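Local coordinates for protein D-alanyl-lipoteichoic acid synthetase (Streptococcus pneumoniae, PDB 3BMA) that probably takes part in the D-alanylation of lipoteichoic acid during cell-wall biogenesis, as a membrane-associated member of the DltD family, at residues G12-S17 and L36-V41; P60-E65 and A210-I215; R69-Y74 and A363-L368. The protein carries 1 engineered substitution. All coordinates share one frame; numbering follows the deposited sequence.

Interaction 1: residues G12-S17 and L36-V41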
ATOM      1  N   GLY C  12      -4.034  24.524 -32.945  1.00 52.81           N
ATOM      2  CA  GLY C  12      -4.419  23.695 -34.086  1.00 50.56           C
ATOM      3  C   GLY C  12      -5.045  22.367 -33.704  1.00 50.85           C
ATOM      4  O   GLY C  12      -6.079  21.989 -34.258  1.00 51.99           O
ATOM      5  N   ALA C  13      -4.425  21.675 -32.747  1.00 46.85           N
ATOM      6  CA  ALA C  13      -4.889  20.362 -32.280  1.00 44.96           C
ATOM      7  C   ALA C  13      -6.212  20.440 -31.530  1.00 45.52           C
ATOM      8  O   ALA C  13      -7.026  19.516 -31.593  1.00 48.72           O
ATOM      9  CB  ALA C  13      -3.830  19.698 -31.414  1.00 41.15           C
ATOM     10  N   GLU C  14      -6.416  21.552 -30.830  1.00 43.67           N
ATOM     11  CA  GLU C  14      -7.624  21.777 -30.042  1.00 46.47           C
ATOM     12  C   GLU C  14      -8.849  22.080 -30.889  1.00 45.46           C
ATOM     13  O   GLU C  14      -9.954  21.672 -30.541  1.00 45.93           O
ATOM     14  CB  GLU C  14      -7.391  22.895 -29.037  1.00 45.44           C
ATOM     15  CG  GLU C  14      -6.410  22.508 -27.962  1.00 50.79           C
ATOM     16  CD  GLU C  14      -5.849  23.699 -27.237  1.00 53.10           C
ATOM     17  OE1 GLU C  14      -6.521  24.750 -27.193  1.00 56.56           O
ATOM     18  OE2 GLU C  14      -4.732  23.576 -26.706  1.00 57.87           O
ATOM     19  N   LYS C  15      -8.644  22.795 -31.993  1.00 45.92           N
ATOM     20  CA  LYS C  15      -9.718  23.107 -32.929  1.00 46.13           C
ATOM     21  C   LYS C  15     -10.234  21.851 -33.620  1.00 46.82           C
ATOM     22  O   LYS C  15     -11.440  21.715 -33.843  1.00 53.43           O
ATOM     23  CB  LYS C  15      -9.259  24.139 -33.964  1.00 47.70           C
ATOM     24  CG  LYS C  15      -9.153  25.551 -33.410  1.00 51.79           C
ATOM     25  CD  LYS C  15      -8.897  26.568 -34.508  1.00 57.55           C
ATOM     26  CE  LYS C  15      -9.153  27.983 -34.005  1.00 59.71           C
ATOM     27  NZ  LYS C  15      -8.786  29.012 -35.013  1.00 61.67           N
ATOM     28  N   ARG C  16      -9.320  20.935 -33.936  1.00 44.10           N
ATOM     29  CA  ARG C  16      -9.673  19.664 -34.574  1.00 42.98           C
ATOM     30  C   ARG C  16     -10.411  18.722 -33.621  1.00 41.78           C
ATOM     31  O   ARG C  16     -11.327  18.011 -34.036  1.00 37.24           O
ATOM     32  CB  ARG C  16      -8.429  18.988 -35.154  1.00 44.23           C
ATOM     33  CG  ARG C  16      -7.776  19.800 -36.253  1.00 50.33           C
ATOM     34  CD  ARG C  16      -6.558  19.123 -36.834  1.00 55.66           C
ATOM     35  NE  ARG C  16      -5.552  20.123 -37.180  1.00 65.92           N
ATOM     36  CZ  ARG C  16      -4.408  20.301 -36.522  1.00 65.13           C
ATOM     37  NH1 ARG C  16      -4.096  19.522 -35.496  1.00 58.81           N
ATOM     38  NH2 ARG C  16      -3.561  21.245 -36.910  1.00 70.45           N
ATOM     39  N   SER C  17     -10.014  18.740 -32.351  1.00 38.47           N
ATOM     40  CA  SER C  17     -10.661  17.945 -31.304  1.00 43.66           C
ATOM     41  C   SER C  17     -12.065  18.454 -30.995  1.00 42.61           C
ATOM     42  O   SER C  17     -12.971  17.666 -30.723  1.00 47.90           O
ATOM     43  CB  SER C  17      -9.826  17.969 -30.023  1.00 37.95           C
ATOM     44  OG  SER C  17      -8.513  17.506 -30.267  1.00 43.51           O
ATOM     45  N   LEU C  36     -10.119  22.922 -23.056  1.00 35.57           N
ATOM     46  CA  LEU C  36     -10.872  23.641 -22.023  1.00 32.27           C
ATOM     47  C   LEU C  36     -10.010  24.332 -20.950  1.00 36.36           C
ATOM     48  O   LEU C  36     -10.542  25.045 -20.096  1.00 43.34           O
ATOM     49  CB  LEU C  36     -11.918  22.723 -21.376  1.00 33.08           C
ATOM     50  CG  LEU C  36     -13.020  22.180 -22.300  1.00 34.50           C
ATOM     51  CD1 LEU C  36     -13.836  21.097 -21.613  1.00 35.15           C
ATOM     52  CD2 LEU C  36     -13.926  23.276 -22.810  1.00 33.59           C
ATOM     53  N   SER C  37      -8.693  24.131 -21.002  1.00 38.31           N
ATOM     54  CA  SER C  37      -7.764  24.773 -20.063  1.00 39.48           C
ATOM     55  C   SER C  37      -6.811  25.783 -20.720  1.00 41.62           C
ATOM     56  O   SER C  37      -5.949  26.351 -20.042  1.00 41.61           O
ATOM     57  CB  SER C  37      -6.960  23.720 -19.292  1.00 42.09           C
ATOM     58  OG  SER C  37      -6.223  22.900 -20.183  1.00 35.04           O
ATOM     59  N   ASP C  38      -6.967  25.995 -22.027  1.00 42.66           N
ATOM     60  CA  ASP C  38      -6.180  26.982 -22.773  1.00 51.10           C
ATOM     61  C   ASP C  38      -6.545  28.404 -22.327  1.00 52.34           C
ATOM     62  O   ASP C  38      -7.709  28.804 -22.429  1.00 52.71           O
ATOM     63  CB  ASP C  38      -6.417  26.823 -24.285  1.00 51.01           C
ATOM     64  CG  ASP C  38      -5.319  27.470 -25.143  1.00 57.39           C
ATOM     65  OD1 ASP C  38      -5.157  27.040 -26.300  1.00 53.64           O
ATOM     66  OD2 ASP C  38      -4.614  28.397 -24.687  1.00 60.44           O
ATOM     67  N   PRO C  39      -5.554  29.163 -21.811  1.00 56.44           N
ATOM     68  CA  PRO C  39      -5.796  30.557 -21.430  1.00 57.00           C
ATOM     69  C   PRO C  39      -5.908  31.513 -22.622  1.00 58.31           C
ATOM     70  O   PRO C  39      -6.507  32.581 -22.493  1.00 60.67           O
ATOM     71  CB  PRO C  39      -4.563  30.914 -20.581  1.00 58.78           C
ATOM     72  CG  PRO C  39      -3.831  29.620 -20.345  1.00 55.35           C
ATOM     73  CD  PRO C  39      -4.169  28.760 -21.513  1.00 56.37           C
ATOM     74  N   ASN C  40      -5.343  31.126 -23.766  1.00 57.41           N
ATOM     75  CA  ASN C  40      -5.290  31.985 -24.954  1.00 57.41           C
ATOM     76  C   ASN C  40      -6.581  32.013 -25.766  1.00 56.50           C
ATOM     77  O   ASN C  40      -6.915  33.033 -26.371  1.00 61.07           O
ATOM     78  CB  ASN C  40      -4.115  31.587 -25.854  1.00 58.47           C
ATOM     79  CG  ASN C  40      -2.798  31.494 -25.095  1.00 64.76           C
ATOM     80  OD1 ASN C  40      -2.409  32.418 -24.378  1.00 56.48           O
ATOM     81  ND2 ASN C  40      -2.105  30.370 -25.254  1.00 70.39           N
ATOM     82  N   VAL C  41      -7.291  30.888 -25.795  1.00 56.17           N
ATOM     83  CA  VAL C  41      -8.585  30.794 -26.480  1.00 54.30           C
ATOM     84  C   VAL C  41      -9.639  30.121 -25.604  1.00 50.22           C
ATOM     85  O   VAL C  41      -9.345  29.174 -24.871  1.00 52.01           O
ATOM     86  CB  VAL C  41      -8.492  30.047 -27.832  1.00 56.69           C
ATOM     87  CG1 VAL C  41      -7.964  30.970 -28.927  1.00 63.26           C
ATOM     88  CG2 VAL C  41      -7.629  28.807 -27.702  1.00 60.53           C
TER
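E14 and D38 meet through their carboxylates, and E14 OE1 stands only 2.8 Å from D38 OD1. Both atoms are acceptors, so this is a close pair of like charges, which would probably raise the pKa of one of them. The two groups do not lie flat on each other: their planes are turned 78° apart. The approach is also lopsided, because E14 OE2 is 3.5 Å from the same D38 OD1, while E14 OE1 also passes 3.6 Å from D38 CB. D38 thus presents one oxygen and its methylene to E14.

The torsions explain the meeting. E14 leaves helix 11-18 with CG anti to its own carbonyl carbon (chi1 -68°) and then runs extended, carrying the carboxylate across to the loop. D38 holds CG anti to the backbone N (chi1 -161°), which turns the carboxylate toward the helix; there the oxygens divide the work. OD1 faces E14, whereas OD2 accepts the backbone N-H of N40 at 3.0 Å, met from above the carboxylate plane. That bond limits rotation of the group. V41 adds only a marginal touch, its CG2 lying 4.2 Å from E14 OE1.

Side chains of E14 and D38 also touch H9, and E14 touches R34. On the helix, S17 OG donates to A13 O at 2.8 Å, and S17 N reaches the same oxygen from the other face of its plane.

The D38-N40 bond defines an Asx turn, here in the connection between helix 29-36 and strand 43-47 of the parallel sheet, with the N-terminal helix 11-18 packed beside it.

Interaction 2: residues P60-E65 and A210-I215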
ATOM      1  N   PRO C  60     -23.215  25.876 -35.020  1.00 39.60           N
ATOM      2  CA  PRO C  60     -22.490  26.703 -34.035  1.00 40.08           C
ATOM      3  C   PRO C  60     -20.961  26.690 -34.149  1.00 43.29           C
ATOM      4  O   PRO C  60     -20.312  27.687 -33.817  1.00 46.28           O
ATOM      5  CB  PRO C  60     -22.926  26.116 -32.683  1.00 39.46           C
ATOM      6  CG  PRO C  60     -23.579  24.810 -33.000  1.00 39.92           C
ATOM      7  CD  PRO C  60     -24.168  24.975 -34.352  1.00 36.28           C
ATOM      8  N   ALA C  61     -20.402  25.575 -34.611  1.00 44.44           N
ATOM      9  CA  ALA C  61     -18.965  25.453 -34.838  1.00 41.33           C
ATOM     10  C   ALA C  61     -18.505  26.265 -36.051  1.00 42.38           C
ATOM     11  O   ALA C  61     -17.393  26.791 -36.064  1.00 43.22           O
ATOM     12  CB  ALA C  61     -18.590  23.998 -35.006  1.00 42.22           C
ATOM     13  N   VAL C  62     -19.368  26.356 -37.063  1.00 43.02           N
ATOM     14  CA  VAL C  62     -19.075  27.092 -38.296  1.00 46.37           C
ATOM     15  C   VAL C  62     -19.166  28.608 -38.072  1.00 48.11           C
ATOM     16  O   VAL C  62     -18.267  29.355 -38.475  1.00 54.03           O
ATOM     17  CB  VAL C  62     -20.005  26.635 -39.455  1.00 44.91           C
ATOM     18  CG1 VAL C  62     -19.801  27.481 -40.702  1.00 49.54           C
ATOM     19  CG2 VAL C  62     -19.764  25.169 -39.773  1.00 46.00           C
ATOM     20  N   LEU C  63     -20.236  29.043 -37.406  1.00 47.58           N
ATOM     21  CA  LEU C  63     -20.468  30.458 -37.102  1.00 45.92           C
ATOM     22  C   LEU C  63     -19.402  31.072 -36.198  1.00 47.27           C
ATOM     23  O   LEU C  63     -19.065  32.245 -36.353  1.00 50.26           O
ATOM     24  CB  LEU C  63     -21.850  30.665 -36.469  1.00 45.82           C
ATOM     25  CG  LEU C  63     -23.120  30.264 -37.230  1.00 44.36           C
ATOM     26  CD1 LEU C  63     -24.340  30.573 -36.378  1.00 43.97           C
ATOM     27  CD2 LEU C  63     -23.226  30.954 -38.584  1.00 44.21           C
ATOM     28  N   ALA C  64     -18.876  30.282 -35.264  1.00 45.91           N
ATOM     29  CA  ALA C  64     -17.825  30.755 -34.356  1.00 44.18           C
ATOM     30  C   ALA C  64     -16.479  30.970 -35.053  1.00 43.95           C
ATOM     31  O   ALA C  64     -15.697  31.834 -34.648  1.00 45.23           O
ATOM     32  CB  ALA C  64     -17.668  29.808 -33.177  1.00 35.09           C
ATOM     33  N   GLU C  65     -16.222  30.188 -36.100  1.00 46.30           N
ATOM     34  CA  GLU C  65     -14.937  30.213 -36.795  1.00 49.87           C
ATOM     35  C   GLU C  65     -14.823  31.338 -37.828  1.00 55.73           C
ATOM     36  O   GLU C  65     -13.840  32.089 -37.818  1.00 56.30           O
ATOM     37  CB  GLU C  65     -14.637  28.848 -37.433  1.00 48.48           C
ATOM     38  CG  GLU C  65     -13.239  28.719 -38.052  1.00 49.97           C
ATOM     39  CD  GLU C  65     -12.116  29.075 -37.085  1.00 56.00           C
ATOM     40  OE1 GLU C  65     -11.245  29.881 -37.473  1.00 57.55           O
ATOM     41  OE2 GLU C  65     -12.103  28.559 -35.944  1.00 54.56           O
ATOM     42  N   ALA C 210     -14.398  23.721 -42.415  1.00 68.02           N
ATOM     43  CA  ALA C 210     -13.709  24.543 -43.424  1.00 68.33           C
ATOM     44  C   ALA C 210     -14.451  24.713 -44.755  1.00 70.73           C
ATOM     45  O   ALA C 210     -14.267  25.724 -45.441  1.00 75.25           O
ATOM     46  CB  ALA C 210     -12.293  24.024 -43.665  1.00 64.85           C
ATOM     47  N   LYS C 211     -15.283  23.736 -45.114  1.00 71.55           N
ATOM     48  CA  LYS C 211     -16.043  23.786 -46.366  1.00 72.40           C
ATOM     49  C   LYS C 211     -17.238  24.742 -46.320  1.00 71.47           C
ATOM     50  O   LYS C 211     -17.643  25.283 -47.352  1.00 71.49           O
ATOM     51  CB  LYS C 211     -16.494  22.383 -46.804  1.00 74.67           C
ATOM     52  CG  LYS C 211     -15.389  21.469 -47.377  1.00 82.41           C
ATOM     53  CD  LYS C 211     -14.984  21.792 -48.823  1.00 87.51           C
ATOM     54  CE  LYS C 211     -13.667  22.568 -48.908  1.00 87.36           C
ATOM     55  NZ  LYS C 211     -12.499  21.807 -48.376  1.00 87.58           N
ATOM     56  N   TYR C 212     -17.792  24.952 -45.127  1.00 69.11           N
ATOM     57  CA  TYR C 212     -18.934  25.855 -44.947  1.00 67.73           C
ATOM     58  C   TYR C 212     -18.526  27.314 -44.684  1.00 69.99           C
ATOM     59  O   TYR C 212     -19.387  28.193 -44.567  1.00 72.46           O
ATOM     60  CB  TYR C 212     -19.855  25.350 -43.829  1.00 65.01           C
ATOM     61  CG  TYR C 212     -20.570  24.054 -44.141  1.00 60.23           C
ATOM     62  CD1 TYR C 212     -21.698  24.039 -44.958  1.00 57.98           C
ATOM     63  CD2 TYR C 212     -20.125  22.845 -43.609  1.00 61.88           C
ATOM     64  CE1 TYR C 212     -22.359  22.850 -45.248  1.00 62.55           C
ATOM     65  CE2 TYR C 212     -20.783  21.648 -43.888  1.00 60.34           C
ATOM     66  CZ  TYR C 212     -21.900  21.659 -44.708  1.00 62.73           C
ATOM     67  OH  TYR C 212     -22.557  20.482 -44.992  1.00 61.84           O
ATOM     68  N   LEU C 213     -17.222  27.563 -44.594  1.00 69.12           N
ATOM     69  CA  LEU C 213     -16.706  28.911 -44.358  1.00 69.27           C
ATOM     70  C   LEU C 213     -16.758  29.773 -45.619  1.00 72.31           C
ATOM     71  O   LEU C 213     -16.923  30.989 -45.539  1.00 71.87           O
ATOM     72  CB  LEU C 213     -15.272  28.866 -43.812  1.00 67.50           C
ATOM     73  CG  LEU C 213     -14.991  28.175 -42.471  1.00 64.67           C
ATOM     74  CD1 LEU C 213     -13.502  28.207 -42.153  1.00 65.80           C
ATOM     75  CD2 LEU C 213     -15.792  28.781 -41.331  1.00 63.95           C
ATOM     76  N   LYS C 214     -16.621  29.135 -46.779  1.00 73.37           N
ATOM     77  CA  LYS C 214     -16.603  29.842 -48.061  1.00 76.53           C
ATOM     78  C   LYS C 214     -17.979  30.369 -48.480  1.00 73.41           C
ATOM     79  O   LYS C 214     -18.079  31.447 -49.071  1.00 71.64           O
ATOM     80  CB  LYS C 214     -16.015  28.944 -49.153  1.00 80.62           C
ATOM     81  CG  LYS C 214     -14.552  28.587 -48.927  1.00 88.94           C
ATOM     82  CD  LYS C 214     -14.153  27.335 -49.689  1.00 96.40           C
ATOM     83  CE  LYS C 214     -12.742  26.903 -49.320  1.00 97.76           C
ATOM     84  NZ  LYS C 214     -12.361  25.625 -49.982  1.00100.49           N
ATOM     85  N   ILE C 215     -19.031  29.619 -48.155  1.00 69.90           N
ATOM     86  CA  ILE C 215     -20.401  29.965 -48.556  1.00 69.64           C
ATOM     87  C   ILE C 215     -21.049  31.071 -47.705  1.00 69.05           C
ATOM     88  O   ILE C 215     -22.045  31.674 -48.117  1.00 70.27           O
ATOM     89  CB  ILE C 215     -21.329  28.713 -48.612  1.00 71.84           C
ATOM     90  CG1 ILE C 215     -21.498  28.082 -47.221  1.00 72.96           C
ATOM     91  CG2 ILE C 215     -20.803  27.696 -49.633  1.00 72.72           C
ATOM     92  CD1 ILE C 215     -22.755  27.238 -47.059  1.00 71.53           C
TER
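L213 reaches helix 60-66 with its two terminal methyls, and its course from CB outward shows how the contact is made. CB and CG serve as a stalk: with CG anti to the carbonyl carbon (chi1 -61°), the branch point is carried to the helix, and the closest contacts begin beyond it. CD1 comes to 4.1 Å from E65 CG. CD2 goes deeper, lying 3.8 Å from the backbone oxygen V62 O and 4.1 Å from E65 CB. The same methyl is 4.3 Å from V62 CG1, so it rests between residues three apart on one face of the helix. E65 meets it with its methylenes alone; the chain then bends at chi2 (54°), and OE2 forms a salt bridge with R72 and a long, weak ion pair with K15.

This helix is the connecting element of a beta-alpha-beta crossover: strand 43-47 precedes it, strand 72-76 follows it, and the two strands are parallel neighbours in the sheet. The loop after helix 202-210 therefore packs against the crossover helix from a part of the chain some 145 residues later.

Beside L213, Y212 meets V62 mainly through its methylene. V62 CG1, placed anti to the backbone N (chi1 175°), is 3.8 Å from Y212 CB, and V62 CG2 is 4.1 Å from that carbon, so both branches close on one atom. From CB the Y212 ring leads away from the helix, leaving V62 CG2 oblique to it, while I215 CD1 lies in the ring plane at its edge. V62 also touches L216 just beyond the loop segment. No hydrogen bond crosses between 60-65 and 210-215, but K66, next after the helical segment, donates from NZ to L213 O.

Interaction 3: residues R69-Y74 and A363-L368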
ATOM      1  N   ARG C  69     -15.465  34.581 -33.164  1.00 45.77           N
ATOM      2  CA  ARG C  69     -16.159  34.902 -31.918  1.00 41.77           C
ATOM      3  C   ARG C  69     -15.249  34.802 -30.695  1.00 38.44           C
ATOM      4  O   ARG C  69     -14.135  34.282 -30.782  1.00 38.56           O
ATOM      5  CB  ARG C  69     -17.403  34.021 -31.762  1.00 40.26           C
ATOM      6  CG  ARG C  69     -18.444  34.275 -32.839  1.00 42.09           C
ATOM      7  CD  ARG C  69     -19.740  33.561 -32.556  1.00 38.33           C
ATOM      8  NE  ARG C  69     -20.821  34.085 -33.387  1.00 43.99           N
ATOM      9  CZ  ARG C  69     -22.064  33.613 -33.393  1.00 41.08           C
ATOM     10  NH1 ARG C  69     -22.401  32.598 -32.613  1.00 45.27           N
ATOM     11  NH2 ARG C  69     -22.974  34.161 -34.181  1.00 45.23           N
ATOM     12  N   SER C  70     -15.727  35.302 -29.559  1.00 40.84           N
ATOM     13  CA  SER C  70     -14.967  35.270 -28.304  1.00 42.26           C
ATOM     14  C   SER C  70     -14.920  33.876 -27.658  1.00 40.75           C
ATOM     15  O   SER C  70     -14.405  33.714 -26.548  1.00 45.17           O
ATOM     16  CB  SER C  70     -15.519  36.308 -27.317  1.00 42.84           C
ATOM     17  OG  SER C  70     -16.911  36.133 -27.104  1.00 49.28           O
ATOM     18  N   TYR C  71     -15.455  32.881 -28.363  1.00 41.70           N
ATOM     19  CA  TYR C  71     -15.479  31.497 -27.905  1.00 43.59           C
ATOM     20  C   TYR C  71     -15.496  30.521 -29.082  1.00 41.62           C
ATOM     21  O   TYR C  71     -15.844  30.897 -30.202  1.00 44.22           O
ATOM     22  CB  TYR C  71     -16.689  31.244 -26.990  1.00 42.76           C
ATOM     23  CG  TYR C  71     -18.037  31.356 -27.670  1.00 45.71           C
ATOM     24  CD1 TYR C  71     -18.736  32.563 -27.680  1.00 41.56           C
ATOM     25  CD2 TYR C  71     -18.626  30.249 -28.287  1.00 47.37           C
ATOM     26  CE1 TYR C  71     -19.976  32.671 -28.304  1.00 43.18           C
ATOM     27  CE2 TYR C  71     -19.859  30.350 -28.921  1.00 56.11           C
ATOM     28  CZ  TYR C  71     -20.531  31.561 -28.920  1.00 49.19           C
ATOM     29  OH  TYR C  71     -21.755  31.660 -29.539  1.00 52.20           O
ATOM     30  N   ARG C  72     -15.110  29.275 -28.809  1.00 36.75           N
ATOM     31  CA  ARG C  72     -15.311  28.157 -29.724  1.00 34.12           C
ATOM     32  C   ARG C  72     -16.059  27.053 -28.981  1.00 36.73           C
ATOM     33  O   ARG C  72     -15.782  26.811 -27.810  1.00 38.11           O
ATOM     34  CB  ARG C  72     -13.978  27.608 -30.233  1.00 32.64           C
ATOM     35  CG  ARG C  72     -13.158  28.559 -31.095  1.00 41.54           C
ATOM     36  CD  ARG C  72     -13.881  28.949 -32.383  1.00 44.63           C
ATOM     37  NE  ARG C  72     -13.070  29.828 -33.230  1.00 48.49           N
ATOM     38  CZ  ARG C  72     -12.951  31.145 -33.073  1.00 45.15           C
ATOM     39  NH1 ARG C  72     -13.590  31.773 -32.092  1.00 45.28           N
ATOM     40  NH2 ARG C  72     -12.190  31.841 -33.905  1.00 46.06           N
ATOM     41  N   PRO C  73     -17.033  26.401 -29.640  1.00 38.08           N
ATOM     42  CA  PRO C  73     -17.662  25.230 -29.025  1.00 37.89           C
ATOM     43  C   PRO C  73     -16.726  24.021 -28.998  1.00 37.75           C
ATOM     44  O   PRO C  73     -16.017  23.774 -29.974  1.00 37.51           O
ATOM     45  CB  PRO C  73     -18.858  24.940 -29.945  1.00 35.07           C
ATOM     46  CG  PRO C  73     -19.009  26.155 -30.817  1.00 38.30           C
ATOM     47  CD  PRO C  73     -17.636  26.724 -30.945  1.00 36.00           C
ATOM     48  N   TYR C  74     -16.696  23.310 -27.871  1.00 37.01           N
ATOM     49  CA  TYR C  74     -16.122  21.968 -27.822  1.00 35.63           C
ATOM     50  C   TYR C  74     -17.286  20.992 -27.773  1.00 33.34           C
ATOM     51  O   TYR C  74     -17.950  20.856 -26.748  1.00 34.06           O
ATOM     52  CB  TYR C  74     -15.193  21.760 -26.614  1.00 35.17           C
ATOM     53  CG  TYR C  74     -14.290  20.543 -26.776  1.00 34.71           C
ATOM     54  CD1 TYR C  74     -12.964  20.686 -27.173  1.00 32.74           C
ATOM     55  CD2 TYR C  74     -14.773  19.248 -26.559  1.00 30.65           C
ATOM     56  CE1 TYR C  74     -12.140  19.575 -27.344  1.00 31.07           C
ATOM     57  CE2 TYR C  74     -13.958  18.130 -26.731  1.00 31.44           C
ATOM     58  CZ  TYR C  74     -12.643  18.302 -27.122  1.00 36.49           C
ATOM     59  OH  TYR C  74     -11.833  17.199 -27.284  1.00 43.63           O
ATOM     60  N   ALA C 363     -30.205  32.585 -28.992  1.00 46.47           N
ATOM     61  CA  ALA C 363     -30.292  32.436 -27.543  1.00 45.47           C
ATOM     62  C   ALA C 363     -28.931  32.111 -26.931  1.00 46.70           C
ATOM     63  O   ALA C 363     -28.634  32.519 -25.805  1.00 47.06           O
ATOM     64  CB  ALA C 363     -31.313  31.367 -27.176  1.00 47.48           C
ATOM     65  N   VAL C 364     -28.107  31.387 -27.686  1.00 43.51           N
ATOM     66  CA  VAL C 364     -26.836  30.868 -27.175  1.00 42.39           C
ATOM     67  C   VAL C 364     -25.691  31.881 -27.307  1.00 42.17           C
ATOM     68  O   VAL C 364     -24.986  32.142 -26.328  1.00 44.40           O
ATOM     69  CB  VAL C 364     -26.493  29.483 -27.808  1.00 41.47           C
ATOM     70  CG1 VAL C 364     -25.101  29.030 -27.446  1.00 32.09           C
ATOM     71  CG2 VAL C 364     -27.497  28.441 -27.350  1.00 39.09           C
ATOM     72  N   ASP C 365     -25.519  32.455 -28.500  1.00 39.26           N
ATOM     73  CA  ASP C 365     -24.475  33.470 -28.730  1.00 44.25           C
ATOM     74  C   ASP C 365     -24.477  34.666 -27.755  1.00 45.06           C
ATOM     75  O   ASP C 365     -23.439  34.921 -27.152  1.00 46.27           O
ATOM     76  CB  ASP C 365     -24.420  33.937 -30.192  1.00 45.36           C
ATOM     77  CG  ASP C 365     -23.396  35.035 -30.415  1.00 53.73           C
ATOM     78  OD1 ASP C 365     -22.181  34.747 -30.357  1.00 54.74           O
ATOM     79  OD2 ASP C 365     -23.812  36.189 -30.647  1.00 57.25           O
ATOM     80  N   PRO C 366     -25.627  35.376 -27.572  1.00 43.41           N
ATOM     81  CA  PRO C 366     -25.620  36.492 -26.611  1.00 42.30           C
ATOM     82  C   PRO C 366     -25.339  36.072 -25.167  1.00 41.48           C
ATOM     83  O   PRO C 366     -24.769  36.856 -24.404  1.00 46.25           O
ATOM     84  CB  PRO C 366     -27.046  37.047 -26.710  1.00 42.99           C
ATOM     85  CG  PRO C 366     -27.538  36.599 -28.023  1.00 43.17           C
ATOM     86  CD  PRO C 366     -26.958  35.242 -28.193  1.00 43.94           C
ATOM     87  N   PHE C 367     -25.740  34.852 -24.808  1.00 40.19           N
ATOM     88  CA  PHE C 367     -25.483  34.282 -23.484  1.00 38.18           C
ATOM     89  C   PHE C 367     -23.991  34.013 -23.255  1.00 35.18           C
ATOM     90  O   PHE C 367     -23.444  34.370 -22.211  1.00 38.33           O
ATOM     91  CB  PHE C 367     -26.306  32.999 -23.298  1.00 37.78           C
ATOM     92  CG  PHE C 367     -26.002  32.248 -22.029  1.00 34.85           C
ATOM     93  CD1 PHE C 367     -26.442  32.720 -20.799  1.00 35.99           C
ATOM     94  CD2 PHE C 367     -25.296  31.049 -22.068  1.00 31.51           C
ATOM     95  CE1 PHE C 367     -26.171  32.018 -19.627  1.00 36.93           C
ATOM     96  CE2 PHE C 367     -25.018  30.345 -20.903  1.00 23.20           C
ATOM     97  CZ  PHE C 367     -25.458  30.828 -19.682  1.00 33.04           C
ATOM     98  N   LEU C 368     -23.344  33.392 -24.239  1.00 33.58           N
ATOM     99  CA  LEU C 368     -21.929  33.039 -24.131  1.00 31.21           C
ATOM    100  C   LEU C 368     -20.988  34.216 -24.395  1.00 39.68           C
ATOM    101  O   LEU C 368     -19.887  34.259 -23.842  1.00 36.38           O
ATOM    102  CB  LEU C 368     -21.581  31.868 -25.057  1.00 30.66           C
ATOM    103  CG  LEU C 368     -22.243  30.497 -24.857  1.00 36.04           C
ATOM    104  CD1 LEU C 368     -21.725  29.527 -25.899  1.00 36.81           C
ATOM    105  CD2 LEU C 368     -22.016  29.936 -23.463  1.00 27.79           C
TER
HETATM  106  O   HOH W   1     -19.164  36.160 -29.637  1.00 35.83           O
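D365 OD1 gathers R69 and Y71 from two different directions, presented by a side chain whose CG is anti to the backbone N. R69 runs extended from CG to NE, which brings one guanidinium face to D365 OD1, seated toward the rim and 3.1 Å from R69 NH1. With the two planes 33° apart and the oxygen well out of the guanidinium plane, no N-H points at it: this salt bridge is a matter of charge alone. The stronger polar partner of R69 is D361, one turn earlier on the same helix, which forms a salt bridge with NH1.

Y71 comes to D365 by its edge. Its ring occupies the crowded position between backbone N and carbonyl carbon (chi1 66°), projecting towards the helix, and Y71 OH lies 3.2 Å from D365 OD1, a possible hydrogen bond. A water bridges S70 OG and D365 OD1, weakly at both ends, donating to D365.

One face of the Y71 ring is taken by L368. Its CD1 makes a CH-pi contact, 3.9 Å from the ring centroid and 22° off the ring normal, and is 3.6 Å from Y71 CE2. On the same face, L368 CB lies over the opposite rim, 3.7 Å from Y71 CE1.

Helix 355-369 thus packs against the turn leading from helix 60-66 into strand 72-76, the outermost strand within this chain of a parallel-sheet alpha/beta fold, consistent with the SGNH-hydrolase clan.

Overall arrangement
The contacts cluster on one side of the chain's centre, their own centres about 14 to 17 Å apart. Interaction 1 closes first along the chain; interactions 2 and 3 then interleave, because helix 60-66 and strand 72-76 are consecutive while their partners come much later. Interaction 3 lies at the start of the outermost strand 72-76, interaction 1 just before its neighbour 43-47, and interaction 2 on the helix connecting the two. Direct links join them: A64 O of interaction 2 lies 3.1 Å from R69 N of interaction 3, a probable hydrogen bond, and S17 CB of interaction 1 packs on Y74 OH at 3.5 Å. Together they tie the N-terminal helix, the crossover and helix 355-369 into one continuous region.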